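Local coordinates for endoglucanase (Bacillus akibai, PDB 1UWW), which hydrolyses internal beta-1,4-glucosidic linkages of cellulose and related glucans, the present chain being its family 28 module that binds non-crystalline cellulose, at residues S36-I44 and A52-P60; N86-P97 and G141-R152. All blocks are in the same frame, centred on the assembly; numbering follows the deposited sequence.

Contact 1: S36-I44 and A52-P60; sequences SGVKTALTI and ALSWEFGYP
T43 and S54 form an antiparallel hydrogen-bonded pair, with T43 N to S54 O at 3.0 Å and S54 N to T43 O at 2.8 Å, and the next pair, I44 with L53, is a non-hydrogen-bonded one. This is the open end of a beta hairpin made by strands 43-47 and 50-58, at one border of the six-stranded sheet of the carbohydrate-binding module. N-terminal to L42 the chains part, and side chains and a water take over from the backbone. On the apolar side, L42 CD2 comes to 3.7 Å from W55 CE3 of the indole's six-membered ring while also touching L53 CD1; L42 and W55 run side by side, pointing the same way. I44 CD1 meets L53 CD1 from the side away from L42. W55 owes its place to CG lying between its backbone N and carbonyl carbon (chi1 66°); W32 packs edge-to-face against the indole, and L74 adds to its cover. Farther out, V38 crosses F57 at about a right angle, its CG1 4.0 Å from F57 CB and its CG2 near F57 CD2. The S54 hydroxyl turns to the neighbouring strand, bonding V181 O. In the gap one water donates a hydrogen bond to A41 O at 2.7 Å, accepts one from E56 N at 3.0 Å, and is hydrogen-bonded to T40 OG1 at 2.8 Å.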
loop_
_atom_site.group_PDB
_atom_site.type_symbol
_atom_site.label_atom_id
_atom_site.label_comp_id
_atom_site.label_asym_id
_atom_site.label_seq_id
_atom_site.Cartn_x
_atom_site.Cartn_y
_atom_site.Cartn_z
ATOM N N SER A 36 7.902 -4.162 15.607
ATOM C CA SER A 36 6.467 -4.412 15.697
ATOM C C SER A 36 5.789 -3.560 16.759
ATOM O O SER A 36 6.320 -3.411 17.848
ATOM C CB SER A 36 6.172 -5.865 16.018
ATOM O OG SER A 36 4.780 -6.103 15.957
ATOM N N GLY A 37 4.621 -3.020 16.454
ATOM C CA GLY A 37 3.843 -2.280 17.436
ATOM C C GLY A 37 3.033 -3.154 18.385
ATOM O O GLY A 37 2.407 -2.677 19.339
ATOM N N VAL A 38 2.998 -4.453 18.114
ATOM C CA VAL A 38 2.292 -5.419 18.925
ATOM C C VAL A 38 3.272 -6.542 19.195
ATOM O O VAL A 38 3.892 -7.082 18.268
ATOM C CB VAL A 38 1.039 -5.961 18.188
ATOM C CG1 VAL A 38 0.422 -7.156 18.937
ATOM C CG2 VAL A 38 0.017 -4.834 17.985
ATOM N N LYS A 39 3.427 -6.905 20.462
ATOM C CA LYS A 39 4.335 -7.966 20.845
ATOM C C LYS A 39 3.675 -8.956 21.807
ATOM O O LYS A 39 4.368 -9.638 22.569
ATOM C CB LYS A 39 5.644 -7.365 21.368
ATOM C CG LYS A 39 6.443 -6.672 20.244
ATOM C CD LYS A 39 7.896 -6.519 20.555
ATOM C CE LYS A 39 8.610 -5.668 19.512
ATOM N NZ LYS A 39 9.866 -5.051 20.044
ATOM N N THR A 40 2.350 -9.076 21.660
ATOM C CA THR A 40 1.493 -9.997 22.424
ATOM C C THR A 40 1.831 -11.479 22.130
ATOM O O THR A 40 2.495 -11.797 21.153
ATOM C CB THR A 40 -0.064 -9.711 22.129
ATOM O OG1 THR A 40 -0.382 -9.890 20.733
ATOM C CG2 THR A 40 -0.489 -8.276 22.420
ATOM N N ALA A 41 1.354 -12.396 22.960
ATOM C CA ALA A 41 1.622 -13.819 22.785
ATOM C C ALA A 41 1.241 -14.326 21.374
ATOM O O ALA A 41 0.104 -14.151 20.915
ATOM C CB ALA A 41 0.857 -14.619 23.826
ATOM N N LEU A 42 2.213 -14.960 20.735
ATOM C CA LEU A 42 2.040 -15.646 19.455
ATOM C C LEU A 42 1.899 -17.124 19.767
ATOM O O LEU A 42 2.842 -17.751 20.269
ATOM C CB LEU A 42 3.256 -15.455 18.563
ATOM C CG LEU A 42 3.410 -14.153 17.812
ATOM C CD1 LEU A 42 4.833 -13.971 17.295
ATOM C CD2 LEU A 42 2.430 -14.101 16.657
ATOM N N THR A 43 0.730 -17.670 19.505
ATOM C CA THR A 43 0.442 -19.076 19.786
ATOM C C THR A 43 -0.130 -19.778 18.566
ATOM O O THR A 43 -0.487 -19.148 17.564
ATOM C CB THR A 43 -0.523 -19.224 20.975
ATOM O OG1 THR A 43 -1.759 -18.595 20.661
ATOM C CG2 THR A 43 0.035 -18.543 22.239
ATOM N N ILE A 44 -0.203 -21.090 18.632
ATOM C CA ILE A 44 -0.788 -21.858 17.563
ATOM C C ILE A 44 -2.229 -22.209 17.952
ATOM O O ILE A 44 -2.463 -22.821 19.001
ATOM C CB ILE A 44 0.045 -23.138 17.294
ATOM C CG1 ILE A 44 1.520 -22.821 16.957
ATOM C CG2 ILE A 44 -0.613 -23.943 16.161
ATOM C CD1 ILE A 44 1.724 -21.730 15.938
ATOM N N ALA A 52 -2.971 -22.677 13.057
ATOM C CA ALA A 52 -2.537 -21.412 12.485
ATOM C C ALA A 52 -1.758 -20.601 13.525
ATOM O O ALA A 52 -1.980 -20.728 14.714
ATOM C CB ALA A 52 -3.740 -20.656 12.035
ATOM N N LEU A 53 -0.849 -19.754 13.070
ATOM C CA LEU A 53 -0.150 -18.781 13.911
ATOM C C LEU A 53 -1.173 -17.699 14.305
ATOM O O LEU A 53 -1.859 -17.165 13.448
ATOM C CB LEU A 53 0.979 -18.153 13.117
ATOM C CG LEU A 53 1.874 -17.159 13.858
ATOM C CD1 LEU A 53 2.680 -17.844 14.938
ATOM C CD2 LEU A 53 2.775 -16.429 12.877
ATOM N N SER A 54 -1.248 -17.332 15.583
ATOM C CA SER A 54 -2.318 -16.465 16.089
ATOM C C SER A 54 -1.864 -15.491 17.161
ATOM O O SER A 54 -0.955 -15.783 17.932
ATOM C CB SER A 54 -3.468 -17.362 16.583
ATOM O OG SER A 54 -4.629 -16.648 16.918
ATOM N N TRP A 55 -2.486 -14.320 17.160
ATOM C CA TRP A 55 -2.318 -13.352 18.250
ATOM C C TRP A 55 -3.613 -12.562 18.345
ATOM O O TRP A 55 -4.425 -12.563 17.439
ATOM C CB TRP A 55 -1.080 -12.468 18.025
ATOM C CG TRP A 55 -1.159 -11.550 16.846
ATOM C CD1 TRP A 55 -1.478 -10.224 16.878
ATOM C CD2 TRP A 55 -0.885 -11.863 15.459
ATOM N NE1 TRP A 55 -1.446 -9.705 15.605
ATOM C CE2 TRP A 55 -1.071 -10.682 14.721
ATOM C CE3 TRP A 55 -0.520 -13.025 14.774
ATOM C CZ2 TRP A 55 -0.877 -10.620 13.334
ATOM C CZ3 TRP A 55 -0.344 -12.959 13.386
ATOM C CH2 TRP A 55 -0.525 -11.771 12.697
ATOM N N GLU A 56 -3.786 -11.832 19.438
ATOM C CA GLU A 56 -4.906 -10.923 19.584
ATOM C C GLU A 56 -4.426 -9.544 20.001
ATOM O O GLU A 56 -3.402 -9.391 20.653
ATOM C CB GLU A 56 -6.014 -11.472 20.475
ATOM C CG GLU A 56 -5.704 -11.851 21.872
ATOM C CD GLU A 56 -6.991 -12.286 22.615
ATOM O OE1 GLU A 56 -8.007 -12.712 21.978
ATOM O OE2 GLU A 56 -6.992 -12.195 23.834
ATOM N N PHE A 57 -5.158 -8.549 19.564
ATOM C CA PHE A 57 -4.787 -7.159 19.794
ATOM C C PHE A 57 -5.934 -6.274 19.353
ATOM O O PHE A 57 -6.866 -6.711 18.714
ATOM C CB PHE A 57 -3.513 -6.779 19.008
ATOM C CG PHE A 57 -3.760 -6.565 17.532
ATOM C CD1 PHE A 57 -4.008 -7.638 16.667
ATOM C CD2 PHE A 57 -3.842 -5.281 17.007
ATOM C CE1 PHE A 57 -4.273 -7.407 15.332
ATOM C CE2 PHE A 57 -4.143 -5.093 15.687
ATOM C CZ PHE A 57 -4.348 -6.149 14.868
ATOM N N GLY A 58 -5.848 -4.994 19.707
ATOM C CA GLY A 58 -6.681 -3.983 19.103
ATOM C C GLY A 58 -5.884 -2.735 18.846
ATOM O O GLY A 58 -5.051 -2.378 19.666
ATOM N N TYR A 59 -6.182 -2.051 17.758
ATOM C CA TYR A 59 -5.565 -0.764 17.492
ATOM C C TYR A 59 -6.065 0.320 18.455
ATOM O O TYR A 59 -7.214 0.278 18.885
ATOM C CB TYR A 59 -5.850 -0.318 16.062
ATOM C CG TYR A 59 -5.258 -1.197 14.952
ATOM C CD1 TYR A 59 -3.881 -1.327 14.782
ATOM C CD2 TYR A 59 -6.067 -1.865 14.073
ATOM C CE1 TYR A 59 -3.358 -2.108 13.733
ATOM C CE2 TYR A 59 -5.548 -2.627 13.037
ATOM C CZ TYR A 59 -4.208 -2.736 12.878
ATOM O OH TYR A 59 -3.714 -3.518 11.849
ATOM N N PRO A 60 -5.221 1.312 18.740
ATOM C CA PRO A 60 -5.631 2.429 19.600
ATOM C C PRO A 60 -6.548 3.371 18.863
ATOM O O PRO A 60 -6.533 3.439 17.633
ATOM C CB PRO A 60 -4.296 3.094 19.944
ATOM C CG PRO A 60 -3.482 2.862 18.730
ATOM C CD PRO A 60 -3.799 1.434 18.347
HETATM O O HOH W 1 -1.703 -12.256 21.499
#

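Contact 2: N86-P97 and G141-R152; sequences NDYVTFDFYLDP and GLYHYEVKINVR. With CA (calcium ion), chain E; CA (calcium ion), chain D.
G141 O accepts a hydrogen bond from a water that also binds one calcium ion, whose protein ligands are D96 OD1 at 2.4 Å and P97 O. L142 lays CD1 against Y94 CB, and Y143 sets its ring edge against P97 CD. H144, with CG anti to its backbone N (chi1 -179°), makes an offset stack with Y94, planes 26° apart. Its NE2 donates in the ring plane to D92 OD1 at 2.8 Å, arriving from above the carboxylate plane. That same oxygen binds the second calcium at 2.3 Å, which E146 grips through OE1 and OE2. Strands 88-97 and 142-150 pair antiparallel within the beta-sandwich, D92, E146 and H144 on one face, F91, F93 and V147 on the other. V147 CB sits over the F91 ring, 3.9 Å from its centroid. K148 extends across Y88, CE 3.4 Å from the ring centroid and NZ in a cation-pi contact. V151 N and R152 N reach D87 O from one face of its plane; on the other flank, D87 and Y88 face E189 of strand 180-189, a classic beta bulge. R152 NE makes a salt bridge to D87 OD1 at 2.9 Å, while D87 OD2 accepts from A191 N and R152 NH1 pairs with D159.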
loop_
_atom_site.group_PDB
_atom_site.type_symbol
_atom_site.label_atom_id
_atom_site.label_comp_id
_atom_site.label_asym_id
_atom_site.label_seq_id
_atom_site.Cartn_x
_atom_site.Cartn_y
_atom_site.Cartn_z
ATOM N N ASN A 86 8.664 -18.254 -8.617
ATOM C CA ASN A 86 7.370 -17.916 -8.048
ATOM C C ASN A 86 6.994 -16.476 -8.283
ATOM O O ASN A 86 7.842 -15.600 -8.427
ATOM C CB ASN A 86 7.410 -18.211 -6.560
ATOM C CG ASN A 86 7.562 -19.682 -6.289
ATOM O OD1 ASN A 86 6.683 -20.451 -6.666
ATOM N ND2 ASN A 86 8.674 -20.085 -5.702
ATOM N N ASP A 87 5.690 -16.238 -8.308
ATOM C CA ASP A 87 5.148 -14.932 -8.601
ATOM C C ASP A 87 4.458 -14.260 -7.429
ATOM O O ASP A 87 4.303 -13.050 -7.452
ATOM C CB ASP A 87 4.190 -15.007 -9.793
ATOM C CG ASP A 87 4.850 -15.584 -11.008
ATOM O OD1 ASP A 87 6.014 -15.227 -11.318
ATOM O OD2 ASP A 87 4.305 -16.480 -11.687
ATOM N N TYR A 88 4.074 -15.045 -6.423
ATOM C CA TYR A 88 3.289 -14.550 -5.286
ATOM C C TYR A 88 3.792 -15.120 -3.998
ATOM O O TYR A 88 4.373 -16.196 -3.957
ATOM C CB TYR A 88 1.795 -14.941 -5.386
ATOM C CG TYR A 88 1.127 -14.492 -6.654
ATOM C CD1 TYR A 88 0.589 -13.208 -6.769
ATOM C CD2 TYR A 88 1.075 -15.328 -7.756
ATOM C CE1 TYR A 88 0.003 -12.783 -7.958
ATOM C CE2 TYR A 88 0.488 -14.903 -8.949
ATOM C CZ TYR A 88 -0.034 -13.642 -9.034
ATOM O OH TYR A 88 -0.614 -13.241 -10.220
ATOM N N VAL A 89 3.581 -14.369 -2.909
ATOM C CA VAL A 89 3.506 -14.914 -1.565
ATOM C C VAL A 89 2.030 -14.944 -1.225
ATOM O O VAL A 89 1.294 -13.977 -1.424
ATOM C CB VAL A 89 4.296 -14.062 -0.568
ATOM C CG1 VAL A 89 4.003 -14.446 0.897
ATOM C CG2 VAL A 89 5.794 -14.227 -0.839
ATOM N N THR A 90 1.578 -16.108 -0.790
ATOM C CA THR A 90 0.202 -16.302 -0.341
ATOM C C THR A 90 0.138 -16.820 1.081
ATOM O O THR A 90 1.032 -17.496 1.563
ATOM C CB THR A 90 -0.538 -17.277 -1.260
ATOM O OG1 THR A 90 0.028 -18.592 -1.171
ATOM C CG2 THR A 90 -0.397 -16.859 -2.720
ATOM N N PHE A 91 -0.933 -16.462 1.759
ATOM C CA PHE A 91 -1.289 -17.070 3.019
ATOM C C PHE A 91 -2.792 -16.937 3.252
ATOM O O PHE A 91 -3.443 -16.061 2.699
ATOM C CB PHE A 91 -0.478 -16.519 4.228
ATOM C CG PHE A 91 -0.553 -15.027 4.455
ATOM C CD1 PHE A 91 0.301 -14.157 3.769
ATOM C CD2 PHE A 91 -1.386 -14.505 5.436
ATOM C CE1 PHE A 91 0.285 -12.780 4.045
ATOM C CE2 PHE A 91 -1.399 -13.153 5.706
ATOM C CZ PHE A 91 -0.574 -12.303 4.983
ATOM N N ASP A 92 -3.306 -17.843 4.076
ATOM C CA ASP A 92 -4.662 -17.700 4.615
ATOM C C ASP A 92 -4.620 -16.791 5.831
ATOM O O ASP A 92 -3.799 -16.975 6.718
ATOM C CB ASP A 92 -5.232 -19.069 5.011
ATOM C CG ASP A 92 -5.393 -19.965 3.839
ATOM O OD1 ASP A 92 -6.107 -19.611 2.871
ATOM O OD2 ASP A 92 -4.765 -21.049 3.775
ATOM N N PHE A 93 -5.465 -15.784 5.827
ATOM C CA PHE A 93 -5.540 -14.827 6.927
ATOM C C PHE A 93 -6.953 -14.836 7.436
ATOM O O PHE A 93 -7.888 -14.709 6.670
ATOM C CB PHE A 93 -5.189 -13.434 6.448
ATOM C CG PHE A 93 -5.060 -12.423 7.559
ATOM C CD1 PHE A 93 -4.271 -12.641 8.676
ATOM C CD2 PHE A 93 -5.756 -11.226 7.484
ATOM C CE1 PHE A 93 -4.183 -11.669 9.707
ATOM C CE2 PHE A 93 -5.650 -10.257 8.503
ATOM C CZ PHE A 93 -4.886 -10.477 9.600
ATOM N N TYR A 94 -7.121 -15.005 8.732
ATOM C CA TYR A 94 -8.447 -15.051 9.322
ATOM C C TYR A 94 -8.542 -14.019 10.426
ATOM O O TYR A 94 -7.574 -13.758 11.147
ATOM C CB TYR A 94 -8.759 -16.406 9.935
ATOM C CG TYR A 94 -8.528 -17.605 9.040
ATOM C CD1 TYR A 94 -7.290 -18.202 8.950
ATOM C CD2 TYR A 94 -9.559 -18.155 8.322
ATOM C CE1 TYR A 94 -7.085 -19.306 8.148
ATOM C CE2 TYR A 94 -9.369 -19.266 7.514
ATOM C CZ TYR A 94 -8.140 -19.825 7.461
ATOM O OH TYR A 94 -7.910 -20.956 6.685
ATOM N N LEU A 95 -9.714 -13.436 10.541
ATOM C CA LEU A 95 -10.025 -12.531 11.633
ATOM C C LEU A 95 -11.254 -13.030 12.363
ATOM O O LEU A 95 -12.264 -13.364 11.753
ATOM C CB LEU A 95 -10.256 -11.113 11.132
ATOM C CG LEU A 95 -9.134 -10.550 10.260
ATOM C CD1 LEU A 95 -9.472 -10.740 8.813
ATOM C CD2 LEU A 95 -8.861 -9.098 10.557
ATOM N N ASP A 96 -11.167 -13.019 13.689
ATOM C CA ASP A 96 -12.334 -13.179 14.541
ATOM C C ASP A 96 -12.428 -11.931 15.408
ATOM O O ASP A 96 -11.847 -11.867 16.502
ATOM C CB ASP A 96 -12.238 -14.422 15.400
ATOM C CG ASP A 96 -13.538 -14.711 16.160
ATOM O OD1 ASP A 96 -14.442 -13.828 16.203
ATOM O OD2 ASP A 96 -13.752 -15.819 16.714
ATOM N N PRO A 97 -13.105 -10.916 14.888
ATOM C CA PRO A 97 -13.202 -9.669 15.654
ATOM C C PRO A 97 -14.093 -9.813 16.875
ATOM O O PRO A 97 -15.043 -10.592 16.891
ATOM C CB PRO A 97 -13.836 -8.680 14.675
ATOM C CG PRO A 97 -14.540 -9.521 13.687
ATOM C CD PRO A 97 -13.826 -10.839 13.607
ATOM N N GLY A 141 -18.479 -16.315 12.498
ATOM C CA GLY A 141 -17.696 -15.201 12.989
ATOM C C GLY A 141 -16.215 -15.236 12.667
ATOM O O GLY A 141 -15.492 -14.334 13.093
ATOM N N LEU A 142 -15.760 -16.256 11.939
ATOM C CA LEU A 142 -14.377 -16.308 11.476
ATOM C C LEU A 142 -14.351 -15.944 10.004
ATOM O O LEU A 142 -14.943 -16.637 9.167
ATOM C CB LEU A 142 -13.818 -17.705 11.645
ATOM C CG LEU A 142 -12.328 -17.810 11.349
ATOM C CD1 LEU A 142 -11.514 -17.156 12.442
ATOM C CD2 LEU A 142 -11.983 -19.273 11.219
ATOM N N TYR A 143 -13.689 -14.844 9.690
ATOM C CA TYR A 143 -13.613 -14.326 8.324
ATOM C C TYR A 143 -12.310 -14.793 7.673
ATOM O O TYR A 143 -11.265 -14.673 8.282
ATOM C CB TYR A 143 -13.646 -12.789 8.357
ATOM C CG TYR A 143 -14.935 -12.228 8.910
ATOM C CD1 TYR A 143 -15.092 -12.022 10.267
ATOM C CD2 TYR A 143 -16.008 -11.931 8.079
ATOM C CE1 TYR A 143 -16.287 -11.510 10.779
ATOM C CE2 TYR A 143 -17.180 -11.419 8.591
ATOM C CZ TYR A 143 -17.301 -11.228 9.932
ATOM O OH TYR A 143 -18.469 -10.741 10.476
ATOM N N HIS A 144 -12.377 -15.288 6.446
ATOM C CA HIS A 144 -11.239 -15.887 5.736
ATOM C C HIS A 144 -10.893 -15.081 4.505
ATOM O O HIS A 144 -11.713 -14.906 3.621
ATOM C CB HIS A 144 -11.596 -17.323 5.346
ATOM C CG HIS A 144 -10.509 -18.063 4.635
ATOM N ND1 HIS A 144 -10.765 -19.286 4.048
ATOM C CD2 HIS A 144 -9.187 -17.830 4.473
ATOM C CE1 HIS A 144 -9.651 -19.744 3.495
ATOM N NE2 HIS A 144 -8.669 -18.894 3.755
ATOM N N TYR A 145 -9.658 -14.594 4.473
ATOM C CA TYR A 145 -9.096 -13.898 3.321
ATOM C C TYR A 145 -7.945 -14.708 2.742
ATOM O O TYR A 145 -7.104 -15.227 3.453
ATOM C CB TYR A 145 -8.581 -12.514 3.731
ATOM C CG TYR A 145 -9.663 -11.643 4.246
ATOM C CD1 TYR A 145 -10.028 -11.689 5.594
ATOM C CD2 TYR A 145 -10.411 -10.838 3.392
ATOM C CE1 TYR A 145 -11.067 -10.935 6.090
ATOM C CE2 TYR A 145 -11.483 -10.080 3.900
ATOM C CZ TYR A 145 -11.782 -10.148 5.221
ATOM O OH TYR A 145 -12.825 -9.380 5.696
ATOM N N GLU A 146 -7.929 -14.813 1.430
ATOM C CA GLU A 146 -6.843 -15.425 0.678
ATOM C C GLU A 146 -5.865 -14.343 0.282
ATOM O O GLU A 146 -6.029 -13.693 -0.757
ATOM C CB GLU A 146 -7.442 -16.069 -0.568
ATOM C CG GLU A 146 -8.315 -17.256 -0.259
ATOM C CD GLU A 146 -7.483 -18.455 0.084
ATOM O OE1 GLU A 146 -6.231 -18.337 0.026
ATOM O OE2 GLU A 146 -8.063 -19.519 0.393
ATOM N N VAL A 147 -4.889 -14.076 1.125
ATOM C CA VAL A 147 -3.941 -13.010 0.861
ATOM C C VAL A 147 -2.972 -13.482 -0.226
ATOM O O VAL A 147 -2.433 -14.561 -0.136
ATOM C CB VAL A 147 -3.231 -12.578 2.131
ATOM C CG1 VAL A 147 -2.198 -11.481 1.849
ATOM C CG2 VAL A 147 -4.280 -12.121 3.153
ATOM N N LYS A 148 -2.855 -12.697 -1.290
ATOM C CA LYS A 148 -2.001 -13.052 -2.427
ATOM C C LYS A 148 -1.288 -11.777 -2.847
ATOM O O LYS A 148 -1.939 -10.833 -3.252
ATOM C CB LYS A 148 -2.854 -13.628 -3.568
ATOM C CG LYS A 148 -2.133 -14.066 -4.802
ATOM C CD LYS A 148 -3.100 -14.800 -5.759
ATOM C CE LYS A 148 -2.425 -15.449 -6.960
ATOM N NZ LYS A 148 -3.164 -16.669 -7.410
ATOM N N ILE A 149 0.029 -11.742 -2.632
ATOM C CA ILE A 149 0.823 -10.535 -2.873
ATOM C C ILE A 149 1.864 -10.843 -3.951
ATOM O O ILE A 149 2.635 -11.777 -3.829
ATOM C CB ILE A 149 1.500 -10.035 -1.575
ATOM C CG1 ILE A 149 0.414 -9.654 -0.527
ATOM C CG2 ILE A 149 2.393 -8.848 -1.849
ATOM C CD1 ILE A 149 0.916 -9.474 0.861
ATOM N N ASN A 150 1.854 -10.039 -5.013
ATOM C CA ASN A 150 2.708 -10.246 -6.164
ATOM C C ASN A 150 4.138 -9.818 -5.849
ATOM O O ASN A 150 4.403 -8.669 -5.506
ATOM C CB ASN A 150 2.160 -9.466 -7.355
ATOM C CG ASN A 150 2.870 -9.792 -8.659
ATOM O OD1 ASN A 150 4.095 -9.812 -8.727
ATOM N ND2 ASN A 150 2.085 -10.071 -9.705
ATOM N N VAL A 151 5.050 -10.771 -5.959
ATOM C CA VAL A 151 6.484 -10.512 -5.821
ATOM C C VAL A 151 7.265 -10.566 -7.146
ATOM O O VAL A 151 8.423 -10.165 -7.190
ATOM C CB VAL A 151 7.142 -11.461 -4.795
ATOM C CG1 VAL A 151 6.585 -11.199 -3.386
ATOM C CG2 VAL A 151 6.949 -12.930 -5.167
ATOM N N ARG A 152 6.633 -11.078 -8.189
ATOM C CA ARG A 152 7.175 -11.014 -9.548
ATOM C C ARG A 152 7.434 -9.562 -9.932
ATOM O O ARG A 152 8.417 -9.260 -10.624
ATOM C CB ARG A 152 6.205 -11.695 -10.506
ATOM C CG ARG A 152 6.663 -11.744 -11.964
ATOM C CD ARG A 152 8.052 -12.271 -12.162
ATOM N NE ARG A 152 8.320 -13.497 -11.423
ATOM C CZ ARG A 152 9.540 -13.979 -11.221
ATOM N NH1 ARG A 152 10.591 -13.351 -11.733
ATOM N NH2 ARG A 152 9.760 -15.069 -10.504
HETATM CA CA CA E . -5.700 -20.692 0.902
HETATM CA CA CA D . -16.282 -12.566 17.090
HETATM O O HOH W 2 -16.686 -12.579 14.728
HETATM O O HOH W 3 -18.073 -10.851 16.624
HETATM O O HOH W 4 -17.407 -14.646 17.393
HETATM O O HOH W 5 -7.420 -21.399 1.236
HETATM O O HOH W 6 -6.291 -22.203 -1.050
#

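In the fold
Both contacts belong to the same six-stranded sheet, with strand 180-189 lying between 50-58 and 88-97, and their centres are about 17 Å apart without touching. Here the chemistry differs with place in the sheet. Contact 1, at the border strand, has within its segments two paired positions, at the C-terminal end of 36-44, and continues through apolar side chains and one bridging water. Contact 2 is paired along nearly its whole length and buries more than twice the surface. Both are partly buried: L42, L53 and W55 turn inward in contact 1, F91, F93 and V147 in contact 2, while E56 in the first and E146 and K148 in the second lie outside. Contact 2 alone supplies calcium ligands.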